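Stage II sporulation protein E (SpoIIE) (Moorella thermoacetica, PDB 3ZT9) probably acts as a manganese-dependent PP2C-type protein phosphatase in a stressosome pathway that controls secondary messenger signalling. Local coordinates at residues A22-F33 against E51-N62; L34-H42 against D185-R193. All blocks are in the same frame, centred on the assembly; numbering follows the deposited sequence. Where two conformers were deposited one is given.

Interaction 1: residues A22-F33 against E51-N62; sequences ACLVKRVEGVIF and EIAIASMESSMN
Ala22 and Leu24, on strand 22-28, lie against Glu51 and Ile54 of helix 51-60, which runs almost along the strand: the two axes approach to 8.0 Å and their N-to-C directions differ by 17°. Because they are nearly aligned, contact continues in step along the chain, Ala22 facing Glu51, Leu24 facing Ile54 and Lys26 facing Glu58. A type I' turn from Val28 to Val31 then brings the chain back, so that Phe33 faces Met61.

Packing is tight at two points. Ala22 CB sits 3.4 Å from Ile54 CG1, and Leu24 CD2 meets Met61 CE tip to tip at 3.2 Å, closer than usual for two carbons. Ile54 also slides past Leu24, its CG2 against Leu24 CB. Met61 points CG away from its own carbonyl carbon (chi1 -78°) and extends beyond it, which lays the thioether across the Phe33 ring. CG stands 3.9 Å from the ring centroid, directly over it, a CH-pi contact; SD lies 4.0 Å from the same centroid, a Met-aromatic contact. The sulfur also touches Lys26 CG at 3.7 Å. Lys26 crosses Glu58 at about a right angle, but their charged atoms are not in contact.

Asn62 OD1 comes to the ring edge, in its plane, 3.8 Å from Phe33 CZ, and is also bonded to Arg88. Its ND2 donates to the syn lone pair of Glu29 OE2 at 2.8 Å, bent to 141°; the glutamate is poorly ordered, so this bond carries less weight.

The end of Met57 leads away from residues 22-33 and packs on Ile68 and Cys72 of helix 65-76 and on Ala84 of strand 82-90, while Phe33 also meets Leu86 and Arg88 of that strand. Helix 43-60 thus lies on one face of the sheet, and Cys23 and Val25 point from the other face to strand 6-11.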
loop_
_atom_site.group_PDB
_atom_site.type_symbol
_atom_site.label_atom_id
_atom_site.label_comp_id
_atom_site.label_asym_id
_atom_site.label_seq_id
_atom_site.Cartn_x
_atom_site.Cartn_y
_atom_site.Cartn_z
ATOM N N ALA A 22 -1.060 6.719 -5.092
ATOM C CA ALA A 22 -1.478 7.389 -3.872
ATOM C C ALA A 22 -1.219 6.527 -2.640
ATOM O O ALA A 22 -1.285 5.311 -2.719
ATOM C CB ALA A 22 -2.962 7.748 -3.944
ATOM N N CYS A 23 -0.971 7.185 -1.504
ATOM C CA CYS A 23 -0.746 6.528 -0.204
ATOM C C CYS A 23 -1.758 7.007 0.852
ATOM O O CYS A 23 -2.185 8.164 0.840
ATOM C CB CYS A 23 0.680 6.854 0.303
ATOM S SG CYS A 23 1.940 6.120 -0.745
ATOM N N LEU A 24 -2.115 6.112 1.776
ATOM C CA LEU A 24 -2.949 6.450 2.932
ATOM C C LEU A 24 -2.333 5.812 4.171
ATOM O O LEU A 24 -1.934 4.651 4.143
ATOM C CB LEU A 24 -4.349 5.863 2.767
ATOM C CG LEU A 24 -5.284 6.021 3.974
ATOM C CD1 LEU A 24 -5.690 7.462 4.146
ATOM C CD2 LEU A 24 -6.511 5.154 3.790
ATOM N N VAL A 25 -2.198 6.597 5.222
ATOM C CA VAL A 25 -1.904 6.088 6.560
ATOM C C VAL A 25 -2.958 6.690 7.454
ATOM O O VAL A 25 -3.068 7.908 7.551
ATOM C CB VAL A 25 -0.496 6.501 7.073
ATOM C CG1 VAL A 25 -0.307 6.045 8.492
ATOM C CG2 VAL A 25 0.565 5.885 6.114
ATOM N N LYS A 26 -3.725 5.855 8.132
ATOM C CA LYS A 26 -4.792 6.371 8.975
ATOM C C LYS A 26 -4.849 5.588 10.275
ATOM O O LYS A 26 -4.830 4.368 10.263
ATOM C CB LYS A 26 -6.125 6.321 8.209
ATOM C CG LYS A 26 -7.316 7.007 8.931
ATOM C CD LYS A 26 -6.939 8.387 9.479
ATOM C CE LYS A 26 -8.115 9.185 10.110
ATOM N NZ LYS A 26 -8.740 8.659 11.375
ATOM N N ARG A 27 -4.863 6.308 11.393
ATOM C CA ARG A 27 -4.761 5.713 12.709
ATOM C C ARG A 27 -6.106 5.896 13.361
ATOM O O ARG A 27 -6.662 6.999 13.385
ATOM C CB ARG A 27 -3.662 6.383 13.544
ATOM C CG ARG A 27 -2.381 6.682 12.762
ATOM C CD ARG A 27 -1.261 7.180 13.665
ATOM N NE ARG A 27 -0.033 7.489 12.924
ATOM C CZ ARG A 27 1.110 6.815 13.039
ATOM N NH1 ARG A 27 1.201 5.774 13.860
ATOM N NH2 ARG A 27 2.167 7.182 12.332
ATOM N N VAL A 28 -6.624 4.799 13.880
ATOM C CA VAL A 28 -7.976 4.756 14.391
ATOM C C VAL A 28 -8.039 3.793 15.571
ATOM O O VAL A 28 -8.110 2.576 15.383
ATOM C CB VAL A 28 -8.939 4.302 13.279
ATOM C CG1 VAL A 28 -10.099 3.524 13.851
ATOM C CG2 VAL A 28 -9.415 5.494 12.481
ATOM N N GLU A 29 -7.975 4.338 16.783
ATOM C CA GLU A 29 -8.147 3.530 17.985
ATOM C C GLU A 29 -7.217 2.301 18.012
ATOM O O GLU A 29 -7.679 1.168 18.018
ATOM C CB GLU A 29 -9.615 3.079 18.096
ATOM C CG GLU A 29 -9.921 1.756 17.368
ATOM C CD GLU A 29 -10.788 1.912 16.138
ATOM O OE1 GLU A 29 -11.637 2.844 16.118
ATOM O OE2 GLU A 29 -10.615 1.091 15.198
ATOM N N GLY A 30 -5.909 2.508 18.025
ATOM C CA GLY A 30 -5.009 1.368 18.073
ATOM C C GLY A 30 -5.049 0.456 16.848
ATOM O O GLY A 30 -4.354 -0.567 16.820
ATOM N N VAL A 31 -5.848 0.816 15.845
ATOM C CA VAL A 31 -5.794 0.149 14.533
ATOM C C VAL A 31 -5.271 1.105 13.489
ATOM O O VAL A 31 -5.830 2.183 13.285
ATOM C CB VAL A 31 -7.160 -0.297 14.012
ATOM C CG1 VAL A 31 -7.019 -1.095 12.705
ATOM C CG2 VAL A 31 -7.922 -1.128 15.085
ATOM N N ILE A 32 -4.249 0.680 12.766
ATOM C CA ILE A 32 -3.633 1.515 11.747
ATOM C C ILE A 32 -3.915 0.912 10.371
ATOM O O ILE A 32 -3.772 -0.304 10.186
ATOM C CB ILE A 32 -2.108 1.619 11.979
ATOM C CG1 ILE A 32 -1.829 2.191 13.369
ATOM C CG2 ILE A 32 -1.477 2.492 10.915
ATOM C CD1 ILE A 32 -0.401 2.559 13.615
ATOM N N PHE A 33 -4.348 1.742 9.431
ATOM C CA PHE A 33 -4.538 1.293 8.067
ATOM C C PHE A 33 -3.449 1.891 7.181
ATOM O O PHE A 33 -3.109 3.066 7.291
ATOM C CB PHE A 33 -5.895 1.729 7.548
ATOM C CG PHE A 33 -7.057 1.108 8.301
ATOM C CD1 PHE A 33 -7.421 1.591 9.554
ATOM C CD2 PHE A 33 -7.778 0.062 7.751
ATOM C CE1 PHE A 33 -8.503 1.028 10.257
ATOM C CE2 PHE A 33 -8.864 -0.480 8.433
ATOM C CZ PHE A 33 -9.227 0.017 9.683
ATOM N N GLU A 51 -6.384 8.413 -6.143
ATOM C CA GLU A 51 -6.907 9.207 -5.029
ATOM C C GLU A 51 -8.369 8.852 -4.708
ATOM O O GLU A 51 -8.764 8.809 -3.542
ATOM C CB GLU A 51 -6.719 10.714 -5.288
ATOM C CG GLU A 51 -5.217 11.100 -5.368
ATOM C CD GLU A 51 -4.479 10.996 -4.016
ATOM O OE1 GLU A 51 -5.110 10.912 -2.951
ATOM O OE2 GLU A 51 -3.242 11.018 -4.015
ATOM N N ILE A 52 -9.185 8.574 -5.716
ATOM C CA ILE A 52 -10.526 8.048 -5.448
ATOM C C ILE A 52 -10.462 6.738 -4.639
ATOM O O ILE A 52 -11.247 6.530 -3.677
ATOM C CB ILE A 52 -11.295 7.780 -6.749
ATOM C CG1 ILE A 52 -11.741 9.127 -7.372
ATOM C CG2 ILE A 52 -12.550 6.950 -6.458
ATOM C CD1 ILE A 52 -12.292 8.986 -8.716
ATOM N N ALA A 53 -9.566 5.846 -5.031
ATOM C CA ALA A 53 -9.414 4.578 -4.297
ATOM C C ALA A 53 -9.047 4.828 -2.818
ATOM O O ALA A 53 -9.646 4.220 -1.925
ATOM C CB ALA A 53 -8.351 3.695 -4.969
ATOM N N ILE A 54 -8.042 5.676 -2.562
ATOM C CA ILE A 54 -7.628 6.012 -1.197
ATOM C C ILE A 54 -8.768 6.656 -0.387
ATOM O O ILE A 54 -9.025 6.279 0.773
ATOM C CB ILE A 54 -6.369 6.982 -1.240
ATOM C CG1 ILE A 54 -5.133 6.251 -1.748
ATOM C CG2 ILE A 54 -6.095 7.654 0.086
ATOM C CD1 ILE A 54 -4.874 5.018 -1.086
ATOM N N ALA A 55 -9.479 7.606 -0.999
ATOM C CA ALA A 55 -10.558 8.327 -0.316
ATOM C C ALA A 55 -11.701 7.385 0.029
ATOM O O ALA A 55 -12.286 7.467 1.107
ATOM C CB ALA A 55 -11.077 9.465 -1.211
ATOM N N SER A 56 -12.005 6.480 -0.904
ATOM C CA SER A 56 -13.014 5.453 -0.695
ATOM C C SER A 56 -12.661 4.520 0.474
ATOM O O SER A 56 -13.510 4.185 1.305
ATOM C CB SER A 56 -13.206 4.626 -1.951
ATOM O OG SER A 56 -14.250 3.701 -1.685
ATOM N N MET A 57 -11.414 4.078 0.524
ATOM C CA MET A 57 -10.946 3.254 1.640
ATOM C C MET A 57 -11.110 3.962 2.961
ATOM O O MET A 57 -11.630 3.388 3.933
ATOM C CB MET A 57 -9.482 2.896 1.441
ATOM C CG MET A 57 -9.306 1.905 0.352
ATOM S SD MET A 57 -7.565 1.433 0.258
ATOM C CE MET A 57 -7.690 0.069 -0.848
ATOM N N GLU A 58 -10.675 5.210 3.014
ATOM C CA GLU A 58 -10.739 5.940 4.265
ATOM C C GLU A 58 -12.182 6.019 4.708
ATOM O O GLU A 58 -12.508 5.871 5.892
ATOM C CB GLU A 58 -10.168 7.344 4.115
ATOM C CG GLU A 58 -10.466 8.184 5.346
ATOM C CD GLU A 58 -9.617 9.438 5.445
ATOM O OE1 GLU A 58 -8.851 9.722 4.502
ATOM O OE2 GLU A 58 -9.726 10.128 6.480
ATOM N N SER A 59 -13.078 6.228 3.765
ATOM C CA SER A 59 -14.481 6.380 4.138
ATOM C C SER A 59 -15.074 5.037 4.629
ATOM O O SER A 59 -16.077 5.021 5.323
ATOM C CB SER A 59 -15.279 6.937 2.961
ATOM O OG SER A 59 -15.506 5.925 2.002
ATOM N N SER A 60 -14.436 3.926 4.271
ATOM C CA SER A 60 -14.959 2.578 4.530
ATOM C C SER A 60 -14.205 1.856 5.643
ATOM O O SER A 60 -14.432 0.681 5.891
ATOM C CB SER A 60 -14.815 1.725 3.272
ATOM O OG SER A 60 -15.517 2.302 2.205
ATOM N N MET A 61 -13.304 2.539 6.316
ATOM C CA MET A 61 -12.580 1.882 7.390
ATOM C C MET A 61 -13.435 1.239 8.443
ATOM O O MET A 61 -14.465 1.748 8.845
ATOM C CB MET A 61 -11.666 2.864 8.057
ATOM C CG MET A 61 -10.533 2.994 7.183
ATOM S SD MET A 61 -9.262 4.111 7.585
ATOM C CE MET A 61 -8.331 3.828 6.128
ATOM N N ASN A 62 -12.944 0.111 8.914
ATOM C CA ASN A 62 -13.618 -0.651 9.954
ATOM C C ASN A 62 -14.983 -1.171 9.556
ATOM O O ASN A 62 -15.808 -1.496 10.409
ATOM C CB ASN A 62 -13.676 0.143 11.245
ATOM C CG ASN A 62 -12.473 -0.125 12.109
ATOM O OD1 ASN A 62 -11.904 -1.223 12.073
ATOM N ND2 ASN A 62 -12.053 0.874 12.860
#

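Interaction 2: residues L34-H42 against D185-R193; sequences LAVGDGIGH and DDVAVIVAR. With MN (manganese (II) ion), chain B; MN (manganese (II) ion), chain C; MN (manganese (II) ion), chain D.
The carboxylates of Asp38 and Asp185 approach each other through a manganese ion, and no ring face takes part between the segments. Each oxygen of Asp38 serves a different metal: OD1 binds the manganese of chain B at 2.1 Å, and OD2 binds that of chain C at 2.2 Å. Asp38 CG is anti to the backbone N (chi1 174°), which brings the carboxylate between the two ions, one oxygen to each. Asp185 gives OD2 to the chain C ion at 2.2 Å, while its OD1 accepts from water 2 at 2.6 Å. That water is bound to both ions. Gly39 O and Gly41 O complete the protein ligands of the chain B ion, and Asp150 adds a ligand to the other. Asp186 works in the second shell: its OD2 takes a bond from metal-bound water 3 at 2.7 Å and lies beside His42 CB, and its OD1 is held by the backbone N atoms of Arg13 and Gly20.

This is the two-metal centre of the PP2C fold, set at one end of a sandwich of two antiparallel sheets. In relatives, the bridging water is thought to be the attacking nucleophile, and water 2 has the matching position. Strands 34-39 and 187-192 belong to opposite sheets; their axes run at 170° and approach to 7.8 Å, and no hydrogen bond joins them.

Their side chains interdigitate instead. Val36 divides its branches, CG1 reaching Ala188 CB at 3.8 Å and CG2 sliding past Ile190 to meet CD1 at 3.7 Å. That Ile190 methyl also touches Ala35 O. Farther from the two manganese ions, Leu34 CD1 packs on Ala192 CB, and at the chain's end Arg193 OXT joins Glu141 on a third manganese.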
loop_
_atom_site.group_PDB
_atom_site.type_symbol
_atom_site.label_atom_id
_atom_site.label_comp_id
_atom_site.label_asym_id
_atom_site.label_seq_id
_atom_site.Cartn_x
_atom_site.Cartn_y
_atom_site.Cartn_z
ATOM N N LEU A 34 -2.910 1.053 6.308
ATOM C CA LEU A 34 -1.832 1.470 5.416
ATOM C C LEU A 34 -2.233 1.061 4.023
ATOM O O LEU A 34 -2.483 -0.112 3.805
ATOM C CB LEU A 34 -0.516 0.713 5.756
ATOM C CG LEU A 34 -0.066 0.734 7.230
ATOM C CD1 LEU A 34 1.063 -0.270 7.400
ATOM C CD2 LEU A 34 0.424 2.102 7.624
ATOM N N ALA A 35 -2.245 1.989 3.072
ATOM C CA ALA A 35 -2.727 1.639 1.751
ATOM C C ALA A 35 -1.906 2.307 0.674
ATOM O O ALA A 35 -1.476 3.466 0.827
ATOM C CB ALA A 35 -4.234 2.049 1.583
ATOM N N VAL A 36 -1.733 1.590 -0.447
ATOM C CA VAL A 36 -1.128 2.214 -1.625
ATOM C C VAL A 36 -2.006 1.907 -2.821
ATOM O O VAL A 36 -2.409 0.778 -3.012
ATOM C CB VAL A 36 0.330 1.686 -1.901
ATOM C CG1 VAL A 36 0.882 2.244 -3.209
ATOM C CG2 VAL A 36 1.289 2.054 -0.718
ATOM N N GLY A 37 -2.255 2.904 -3.661
ATOM C CA GLY A 37 -3.011 2.665 -4.879
ATOM C C GLY A 37 -2.158 3.108 -6.062
ATOM O O GLY A 37 -1.317 4.011 -5.947
ATOM N N ASP A 38 -2.392 2.482 -7.213
ATOM C CA ASP A 38 -1.687 2.862 -8.427
ATOM C C ASP A 38 -2.746 2.984 -9.502
ATOM O O ASP A 38 -3.292 1.982 -9.906
ATOM C CB ASP A 38 -0.665 1.739 -8.766
ATOM C CG ASP A 38 0.038 1.935 -10.103
ATOM O OD1 ASP A 38 -0.393 2.803 -10.888
ATOM O OD2 ASP A 38 1.018 1.206 -10.384
ATOM N N GLY A 39 -3.065 4.206 -9.938
ATOM C CA GLY A 39 -4.067 4.384 -10.984
ATOM C C GLY A 39 -3.552 3.888 -12.333
ATOM O O GLY A 39 -2.416 4.087 -12.701
ATOM N N ILE A 40 -4.419 3.272 -13.118
ATOM C CA ILE A 40 -3.942 2.695 -14.368
ATOM C C ILE A 40 -3.292 3.799 -15.198
ATOM O O ILE A 40 -3.877 4.871 -15.400
ATOM C CB ILE A 40 -5.073 2.054 -15.174
ATOM C CG1 ILE A 40 -5.662 0.830 -14.445
ATOM C CG2 ILE A 40 -4.549 1.678 -16.580
ATOM C CD1 ILE A 40 -4.753 -0.381 -14.462
ATOM N N GLY A 41 -2.067 3.554 -15.670
ATOM C CA GLY A 41 -1.387 4.504 -16.527
ATOM C C GLY A 41 -0.694 5.529 -15.660
ATOM O O GLY A 41 -0.337 5.247 -14.514
ATOM N N HIS A 42 -0.534 6.728 -16.190
ATOM C CA HIS A 42 0.142 7.792 -15.454
ATOM C C HIS A 42 -0.588 9.117 -15.645
ATOM O O HIS A 42 -1.595 9.192 -16.336
ATOM C CB HIS A 42 1.625 7.913 -15.874
ATOM C CG HIS A 42 1.848 7.983 -17.359
ATOM N ND1 HIS A 42 1.934 9.173 -18.047
ATOM C CD2 HIS A 42 2.022 7.005 -18.281
ATOM C CE1 HIS A 42 2.144 8.930 -19.330
ATOM N NE2 HIS A 42 2.193 7.622 -19.499
ATOM N N ASP A 185 7.976 5.369 -14.288
ATOM C CA ASP A 185 6.657 5.117 -13.741
ATOM C C ASP A 185 6.566 5.913 -12.468
ATOM O O ASP A 185 7.600 6.332 -11.922
ATOM C CB ASP A 185 6.427 3.610 -13.454
ATOM C CG ASP A 185 4.941 3.281 -13.238
ATOM O OD1 ASP A 185 4.088 4.131 -13.605
ATOM O OD2 ASP A 185 4.603 2.200 -12.709
ATOM N N ASP A 186 5.346 6.127 -12.007
ATOM C CA ASP A 186 5.115 6.676 -10.668
ATOM C C ASP A 186 5.638 5.730 -9.609
ATOM O O ASP A 186 5.638 4.523 -9.817
ATOM C CB ASP A 186 3.627 6.858 -10.463
ATOM C CG ASP A 186 3.020 7.792 -11.500
ATOM O OD1 ASP A 186 3.428 8.943 -11.540
ATOM O OD2 ASP A 186 2.151 7.369 -12.248
ATOM N N VAL A 187 6.051 6.270 -8.467
ATOM C CA VAL A 187 6.592 5.443 -7.377
ATOM C C VAL A 187 5.843 5.793 -6.102
ATOM O O VAL A 187 5.570 6.968 -5.835
ATOM C CB VAL A 187 8.105 5.668 -7.211
ATOM C CG1 VAL A 187 8.627 5.052 -5.903
ATOM C CG2 VAL A 187 8.878 5.115 -8.453
ATOM N N ALA A 188 5.511 4.788 -5.291
ATOM C CA ALA A 188 4.912 5.045 -4.000
ATOM C C ALA A 188 5.424 3.983 -3.032
ATOM O O ALA A 188 5.462 2.805 -3.371
ATOM C CB ALA A 188 3.377 4.957 -4.085
ATOM N N VAL A 189 5.785 4.391 -1.824
ATOM C CA VAL A 189 6.316 3.455 -0.843
ATOM C C VAL A 189 5.861 3.859 0.530
ATOM O O VAL A 189 5.944 5.044 0.857
ATOM C CB VAL A 189 7.867 3.519 -0.765
ATOM C CG1 VAL A 189 8.385 2.330 0.106
ATOM C CG2 VAL A 189 8.487 3.499 -2.142
ATOM N N ILE A 190 5.464 2.872 1.351
ATOM C CA ILE A 190 5.212 3.098 2.784
ATOM C C ILE A 190 6.064 2.117 3.588
ATOM O O ILE A 190 6.172 0.957 3.207
ATOM C CB ILE A 190 3.730 2.808 3.135
ATOM C CG1 ILE A 190 2.836 3.831 2.420
ATOM C CG2 ILE A 190 3.511 2.907 4.625
ATOM C CD1 ILE A 190 1.317 3.539 2.650
ATOM N N VAL A 191 6.704 2.569 4.667
ATOM C CA VAL A 191 7.310 1.645 5.628
ATOM C C VAL A 191 6.726 2.006 6.988
ATOM O O VAL A 191 6.658 3.179 7.290
ATOM C CB VAL A 191 8.833 1.832 5.678
ATOM C CG1 VAL A 191 9.420 1.108 6.899
ATOM C CG2 VAL A 191 9.490 1.332 4.332
ATOM N N ALA A 192 6.308 1.004 7.758
ATOM C CA ALA A 192 5.774 1.183 9.120
ATOM C C ALA A 192 6.524 0.234 10.047
ATOM O O ALA A 192 6.695 -0.937 9.722
ATOM C CB ALA A 192 4.291 0.868 9.160
ATOM N N ARG A 193 6.980 0.714 11.200
ATOM C CA ARG A 193 7.674 -0.185 12.110
ATOM C C ARG A 193 7.625 0.311 13.522
ATOM O O ARG A 193 7.418 1.503 13.738
ATOM C CB ARG A 193 9.118 -0.300 11.680
ATOM C CG ARG A 193 9.818 1.043 11.666
ATOM C CD ARG A 193 11.161 0.963 10.933
ATOM N NE ARG A 193 11.831 2.239 11.087
ATOM C CZ ARG A 193 13.071 2.485 10.686
ATOM N NH1 ARG A 193 13.778 1.557 10.067
ATOM N NH2 ARG A 193 13.575 3.672 10.921
ATOM O OXT ARG A 193 7.827 -0.483 14.434
HETATM MN MN MN B . -0.250 3.852 -12.754
HETATM MN MN MN C . 2.708 1.609 -11.782
HETATM MN MN MN D . 8.613 -0.123 16.598
HETATM O O HOH W 1 -0.433 1.845 -13.859
HETATM O O HOH W 2 1.771 3.032 -13.225
HETATM O O HOH W 3 0.565 5.380 -11.427
HETATM O O HOH W 4 3.266 3.176 -10.348
HETATM O O HOH W 5 1.869 0.379 -13.453
#

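Interactions 1 and 2 have centres 14 Å apart and share strand 31-39, which passes from Phe33 in the first to Leu34 in the second. Their segments alternate along the chain: 22-33, 34-42, 51-62, then 185-193 at the C terminus. Strands 21-28 and 31-39 are neighbours in one sheet, with probable backbone hydrogen bonds Ala22 O to Gly37 N and Leu24 N to Ala35 O. Interaction 1 lays helix 43-60 on the outer face of this sheet, and Met57 SD touches Ala35 CB there; interaction 2 packs the inner face on the opposing sheet. Together they join three successive layers of the PP2C fold, helix 43-60, its sheet and the opposing sheet; the two-metal centre lies at one end of interaction 2.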